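Local coordinates for chitinase (PDB 5GZT), which is a chitinase that probably cuts the beta-1,4 links of chitin and chitodextrins internally and at random, at residues 855-860 against 902-907; 895-900 against 951-956. One frame throughout, in Å; residues are numbered along the deposited sequence.

Interaction 1: 855-860 against 902-907; sequences GWAAEG and FGVIKS. With FMT (formic acid), chain I.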
loop_
_atom_site.group_PDB
_atom_site.type_symbol
_atom_site.label_atom_id
_atom_site.label_comp_id
_atom_site.label_asym_id
_atom_site.label_seq_id
_atom_site.Cartn_x
_atom_site.Cartn_y
_atom_site.Cartn_z
ATOM N N GLY B 855 19.086 -42.347 -13.849
ATOM C CA GLY B 855 17.659 -42.348 -13.543
ATOM C C GLY B 855 17.446 -42.428 -12.060
ATOM O O GLY B 855 18.399 -42.331 -11.238
ATOM N N TRP B 856 16.194 -42.627 -11.702
ATOM C CA TRP B 856 15.711 -42.516 -10.306
ATOM C C TRP B 856 16.370 -43.608 -9.471
ATOM O O TRP B 856 16.409 -44.749 -9.879
ATOM C CB TRP B 856 14.183 -42.696 -10.246
ATOM C CG TRP B 856 13.723 -42.704 -8.814
ATOM C CD1 TRP B 856 13.399 -43.827 -8.045
ATOM C CD2 TRP B 856 13.709 -41.600 -7.926
ATOM N NE1 TRP B 856 13.177 -43.448 -6.764
ATOM C CE2 TRP B 856 13.335 -42.095 -6.653
ATOM C CE3 TRP B 856 13.953 -40.231 -8.079
ATOM C CZ2 TRP B 856 13.160 -41.260 -5.532
ATOM C CZ3 TRP B 856 13.808 -39.397 -7.007
ATOM C CH2 TRP B 856 13.395 -39.909 -5.713
ATOM N N ALA B 857 16.940 -43.224 -8.345
ATOM C CA ALA B 857 17.664 -44.148 -7.411
ATOM C C ALA B 857 18.902 -44.758 -7.988
ATOM O O ALA B 857 19.414 -45.671 -7.401
ATOM C CB ALA B 857 16.737 -45.264 -6.878
ATOM N N ALA B 858 19.417 -44.265 -9.125
ATOM C CA ALA B 858 20.532 -44.930 -9.774
ATOM C C ALA B 858 21.767 -44.414 -9.074
ATOM O O ALA B 858 22.016 -43.172 -8.954
ATOM C CB ALA B 858 20.584 -44.638 -11.239
ATOM N N GLU B 859 22.558 -45.371 -8.605
ATOM C CA GLU B 859 23.809 -45.086 -7.823
ATOM C C GLU B 859 25.051 -44.960 -8.652
ATOM O O GLU B 859 25.073 -45.310 -9.812
ATOM C CB GLU B 859 23.978 -46.168 -6.723
ATOM C CG GLU B 859 22.670 -46.231 -5.882
ATOM C CD GLU B 859 22.683 -47.055 -4.580
ATOM O OE1 GLU B 859 22.134 -48.223 -4.732
ATOM O OE2 GLU B 859 23.140 -46.489 -3.455
ATOM N N GLY B 860 26.107 -44.455 -8.045
ATOM C CA GLY B 860 27.414 -44.436 -8.662
ATOM C C GLY B 860 27.965 -43.119 -9.141
ATOM O O GLY B 860 29.179 -43.000 -9.299
ATOM N N PHE B 902 17.468 -36.296 -1.531
ATOM C CA PHE B 902 17.249 -36.355 -0.075
ATOM C C PHE B 902 17.516 -37.766 0.477
ATOM O O PHE B 902 16.692 -38.349 1.122
ATOM C CB PHE B 902 15.831 -35.820 0.264
ATOM C CG PHE B 902 15.569 -34.464 -0.328
ATOM C CD1 PHE B 902 16.252 -33.356 0.148
ATOM C CD2 PHE B 902 14.712 -34.303 -1.403
ATOM C CE1 PHE B 902 16.078 -32.102 -0.425
ATOM C CE2 PHE B 902 14.525 -33.029 -1.978
ATOM C CZ PHE B 902 15.214 -31.933 -1.497
ATOM N N GLY B 903 18.698 -38.291 0.215
ATOM C CA GLY B 903 19.133 -39.553 0.792
ATOM C C GLY B 903 18.773 -40.793 0.002
ATOM O O GLY B 903 19.088 -41.854 0.444
ATOM N N VAL B 904 18.219 -40.670 -1.198
ATOM C CA VAL B 904 17.993 -41.847 -2.056
ATOM C C VAL B 904 19.309 -42.399 -2.656
ATOM O O VAL B 904 19.438 -43.615 -2.863
ATOM C CB VAL B 904 16.968 -41.557 -3.153
ATOM C CG1 VAL B 904 16.703 -42.794 -4.009
ATOM C CG2 VAL B 904 15.667 -41.113 -2.532
ATOM N N ILE B 905 20.314 -41.533 -2.888
ATOM C CA ILE B 905 21.573 -41.994 -3.462
ATOM C C ILE B 905 22.609 -41.288 -2.706
ATOM O O ILE B 905 22.333 -40.232 -2.097
ATOM C CB ILE B 905 21.733 -41.673 -4.995
ATOM C CG1 ILE B 905 21.557 -40.173 -5.322
ATOM C CG2 ILE B 905 20.732 -42.470 -5.801
ATOM C CD1 ILE B 905 22.105 -39.762 -6.669
ATOM N N LYS B 906 23.801 -41.822 -2.738
ATOM C CA LYS B 906 24.868 -41.108 -2.091
ATOM C C LYS B 906 25.093 -39.728 -2.699
ATOM O O LYS B 906 25.055 -39.595 -3.925
ATOM C CB LYS B 906 26.127 -41.918 -2.193
ATOM C CG LYS B 906 27.315 -41.424 -1.389
ATOM C CD LYS B 906 28.456 -42.393 -1.697
ATOM C CE LYS B 906 29.717 -42.306 -0.835
ATOM N NZ LYS B 906 30.520 -43.536 -1.257
ATOM N N SER B 907 25.396 -38.750 -1.860
ATOM C CA SER B 907 25.744 -37.424 -2.345
ATOM C C SER B 907 26.729 -36.705 -1.459
ATOM O O SER B 907 26.824 -37.021 -0.317
ATOM C CB SER B 907 24.504 -36.586 -2.490
ATOM O OG SER B 907 23.954 -36.356 -1.237
HETATM C C FMT I . 27.619 -43.832 -5.249
HETATM O O1 FMT I . 26.350 -43.981 -5.185
HETATM O O2 FMT I . 28.279 -42.727 -5.748
HETATM O O HOH W 1 19.369 -45.903 -4.580
HETATM O O HOH W 2 24.369 -44.125 -4.215
#
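Val904 and Ile905 pack against the turn that carries Trp856, Ala857 and Ala858. Both segments belong to loops of a family 18 TIM barrel. Segment 855-860 follows strand 848-854. Segment 902-907 runs on from the end of the short helix 900-903. Gly855 to Ala858 form a type II beta turn, closed by Ala858 N to Gly855 O.

Val904 splits its two methyls between neighbours. CG1 reaches Ala857 CB at 3.8 Å and also lies over one face of the Trp856 indole, offset toward the rim. CG2 reaches Trp856 CZ2 at 3.9 Å. The Val904 and Trp856 side chains cross at about a right angle.

Ile905 can be followed outward from CB. Its CG2 branch is anti to the carbonyl carbon and points into the turn, 3.5 Å from Ala858 O and 3.7 Å from Ala857 C. The other branch leaves through CG1, which sits between the backbone N and the carbonyl carbon (chi1 55°). Its tip, CD1, is 4.1 Å from Ala858 O.

No direct hydrogen bond joins the segments, and two waters do the polar work. One donates to both Ala857 O and Val904 O. The other donates to Glu859 OE2 and accepts from Lys906 N, so it ties a carboxylate to a backbone amide. Lys906 NZ pairs with Asp863.

Gly860 is the N-cap of helix 861-864. A formic acid molecule, probably from the crystallisation liquor, binds there. It also takes a bond from Asp863 N. Gly860 N donates to its O1 at 2.9 Å, with an N-H...O angle of 154°, while Lys906 CB lies 3.6 Å from the same O1.

Interaction 2: 895-900 against 951-956; sequences EYPVYG and NSVELD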
loop_
_atom_site.group_PDB
_atom_site.type_symbol
_atom_site.label_atom_id
_atom_site.label_comp_id
_atom_site.label_asym_id
_atom_site.label_seq_id
_atom_site.Cartn_x
_atom_site.Cartn_y
_atom_site.Cartn_z
ATOM N N GLU B 895 20.299 -38.172 -10.406
ATOM C CA GLU B 895 19.127 -37.710 -9.647
ATOM C C GLU B 895 19.404 -37.765 -8.156
ATOM O O GLU B 895 19.012 -38.759 -7.512
ATOM C CB GLU B 895 17.878 -38.542 -10.010
ATOM C CG GLU B 895 17.549 -38.348 -11.485
ATOM C CD GLU B 895 16.218 -38.955 -11.922
ATOM O OE1 GLU B 895 15.383 -39.229 -11.079
ATOM O OE2 GLU B 895 15.986 -39.086 -13.127
ATOM N N TYR B 896 20.083 -36.763 -7.580
ATOM C CA TYR B 896 20.505 -35.499 -8.161
ATOM C C TYR B 896 21.757 -35.143 -7.403
ATOM O O TYR B 896 21.901 -35.557 -6.245
ATOM C CB TYR B 896 19.462 -34.381 -7.930
ATOM C CG TYR B 896 18.090 -34.733 -8.474
ATOM C CD1 TYR B 896 17.810 -34.608 -9.864
ATOM C CD2 TYR B 896 17.083 -35.226 -7.656
ATOM C CE1 TYR B 896 16.552 -34.952 -10.382
ATOM C CE2 TYR B 896 15.815 -35.578 -8.185
ATOM C CZ TYR B 896 15.571 -35.415 -9.535
ATOM O OH TYR B 896 14.396 -35.764 -10.064
ATOM N N PRO B 897 22.661 -34.388 -8.002
ATOM C CA PRO B 897 23.882 -33.954 -7.322
ATOM C C PRO B 897 23.606 -33.224 -6.013
ATOM O O PRO B 897 22.634 -32.446 -5.937
ATOM C CB PRO B 897 24.510 -32.995 -8.303
ATOM C CG PRO B 897 24.012 -33.485 -9.635
ATOM C CD PRO B 897 22.615 -33.921 -9.374
ATOM N N VAL B 898 24.491 -33.439 -5.035
ATOM C CA VAL B 898 24.553 -32.675 -3.748
ATOM C C VAL B 898 23.514 -33.165 -2.785
ATOM O O VAL B 898 23.842 -33.646 -1.685
ATOM C CB VAL B 898 24.475 -31.154 -3.877
ATOM C CG1 VAL B 898 24.597 -30.484 -2.487
ATOM C CG2 VAL B 898 25.567 -30.611 -4.769
ATOM N N TYR B 899 22.255 -33.041 -3.169
ATOM C CA TYR B 899 21.202 -33.479 -2.305
ATOM C C TYR B 899 20.788 -34.914 -2.440
ATOM O O TYR B 899 20.100 -35.432 -1.556
ATOM C CB TYR B 899 19.984 -32.539 -2.358
ATOM C CG TYR B 899 19.193 -32.422 -3.650
ATOM C CD1 TYR B 899 19.657 -31.628 -4.734
ATOM C CD2 TYR B 899 17.945 -33.012 -3.792
ATOM C CE1 TYR B 899 18.915 -31.521 -5.929
ATOM C CE2 TYR B 899 17.219 -32.866 -4.997
ATOM C CZ TYR B 899 17.721 -32.086 -6.020
ATOM O OH TYR B 899 17.006 -31.941 -7.164
ATOM N N GLY B 900 21.181 -35.604 -3.509
ATOM C CA GLY B 900 20.945 -37.018 -3.597
ATOM C C GLY B 900 19.480 -37.429 -3.552
ATOM O O GLY B 900 19.122 -38.595 -3.139
ATOM N N ASN B 951 20.690 -24.832 -7.770
ATOM C CA ASN B 951 21.741 -24.427 -6.905
ATOM C C ASN B 951 22.787 -25.501 -6.709
ATOM O O ASN B 951 23.834 -25.205 -6.146
ATOM C CB ASN B 951 21.133 -24.124 -5.538
ATOM C CG ASN B 951 22.003 -23.225 -4.738
ATOM O OD1 ASN B 951 22.180 -22.084 -5.096
ATOM N ND2 ASN B 951 22.581 -23.748 -3.662
ATOM N N SER B 952 22.465 -26.730 -7.089
ATOM C CA SER B 952 23.304 -27.895 -6.860
ATOM C C SER B 952 24.142 -28.238 -8.106
ATOM O O SER B 952 24.972 -29.124 -8.023
ATOM C CB SER B 952 22.443 -29.084 -6.517
ATOM O OG SER B 952 21.823 -28.986 -5.274
ATOM N N VAL B 953 23.971 -27.471 -9.202
ATOM C CA VAL B 953 24.609 -27.717 -10.496
ATOM C C VAL B 953 25.079 -26.396 -11.073
ATOM O O VAL B 953 24.471 -25.399 -10.853
ATOM C CB VAL B 953 23.574 -28.402 -11.360
ATOM C CG1 VAL B 953 23.980 -28.454 -12.786
ATOM C CG2 VAL B 953 23.383 -29.810 -10.858
ATOM N N GLU B 954 26.162 -26.372 -11.793
ATOM C CA GLU B 954 26.668 -25.160 -12.380
ATOM C C GLU B 954 26.096 -24.984 -13.792
ATOM O O GLU B 954 26.802 -25.158 -14.761
ATOM C CB GLU B 954 28.170 -25.150 -12.403
ATOM C CG GLU B 954 28.736 -25.530 -11.047
ATOM C CD GLU B 954 30.248 -25.390 -10.978
ATOM O OE1 GLU B 954 31.037 -26.182 -11.609
ATOM O OE2 GLU B 954 30.664 -24.459 -10.279
ATOM N N LEU B 955 24.818 -24.612 -13.872
ATOM C CA LEU B 955 24.180 -24.481 -15.165
ATOM C C LEU B 955 24.921 -23.628 -16.141
ATOM O O LEU B 955 25.100 -24.025 -17.351
ATOM C CB LEU B 955 22.720 -24.043 -15.075
ATOM C CG LEU B 955 21.778 -24.972 -14.349
ATOM C CD1 LEU B 955 20.420 -24.320 -14.244
ATOM C CD2 LEU B 955 21.632 -26.363 -14.927
ATOM N N ASP B 956 25.438 -22.494 -15.663
ATOM C CA ASP B 956 26.135 -21.643 -16.643
ATOM C C ASP B 956 27.479 -22.217 -17.045
ATOM O O ASP B 956 27.970 -21.833 -18.107
ATOM C CB ASP B 956 26.257 -20.185 -16.172
ATOM C CG ASP B 956 26.455 -19.215 -17.308
ATOM O OD1 ASP B 956 26.172 -19.443 -18.530
ATOM O OD2 ASP B 956 26.966 -18.177 -16.989
#
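Ser952 meets three consecutive residues, Pro897, Val898 and Tyr899, in a buried contact between two barrel loops. Segment 895-900 starts at Glu895, the last residue of the family 18 signature DxxDxDxE. A cis peptide joins Glu895 to Tyr896.

The polar groups of the contact make no hydrogen bond across it. Ser952 CB sits 3.4 Å from Pro897 O. That carbonyl also takes a weak bond from Tyr899 N, which closes a classic gamma turn centred on Val898. Ser952 OG is beside its own backbone N (chi1 -69°) and bonds back to Ile948 O. The hydroxyl is therefore satisfied within its own helix. Toward Tyr899 it makes a plain contact, at the ring edge and near the ring plane, 3.5 Å from CD1.

Val898 adds van der Waals packing against the serine's carbonyl and hydroxyl. Its CG2 is 3.6 Å from Ser952 O, and its CB is 3.7 Å from Ser952 OG. The apolar pair lies farther along: Pro897 CG meets Val953 CG2 at 3.9 Å, with the two side chains crossing obliquely.

Helix 911-933 borders the contact: Pro897 touches Asp911, Val898 touches Lys912, and Val953 touches Phe915. Tyr899 also rests on Ile948 and Tyr949 of helix 947-952. The contact thus joins the loop after strand 889-893 to the end of helix 947-952, just before helix 955-958 begins.

Overall arrangement
Both contacts use the excursion that follows strand 889-893 in the second family 18 barrel, and their centres lie 12 Å apart. Interaction 2 is buried and is mostly van der Waals packing of a serine, a proline, valines and a tyrosine. The serine hydroxyl bonds back into its own helix, while the Val898 backbone is held by Asp911 and Ser907. Interaction 1 is only partly buried, with Trp856 and Glu859 exposed. There, waters and a formic acid molecule supply the polar links. The two are joined directly. Ser907 OG reaches Val898 O at 2.7 Å, a probable hydrogen bond, and Ile905 CD1 packs on Glu895 O. Residues 895-907 therefore face the loop after strand 848-854 and helix 947-952.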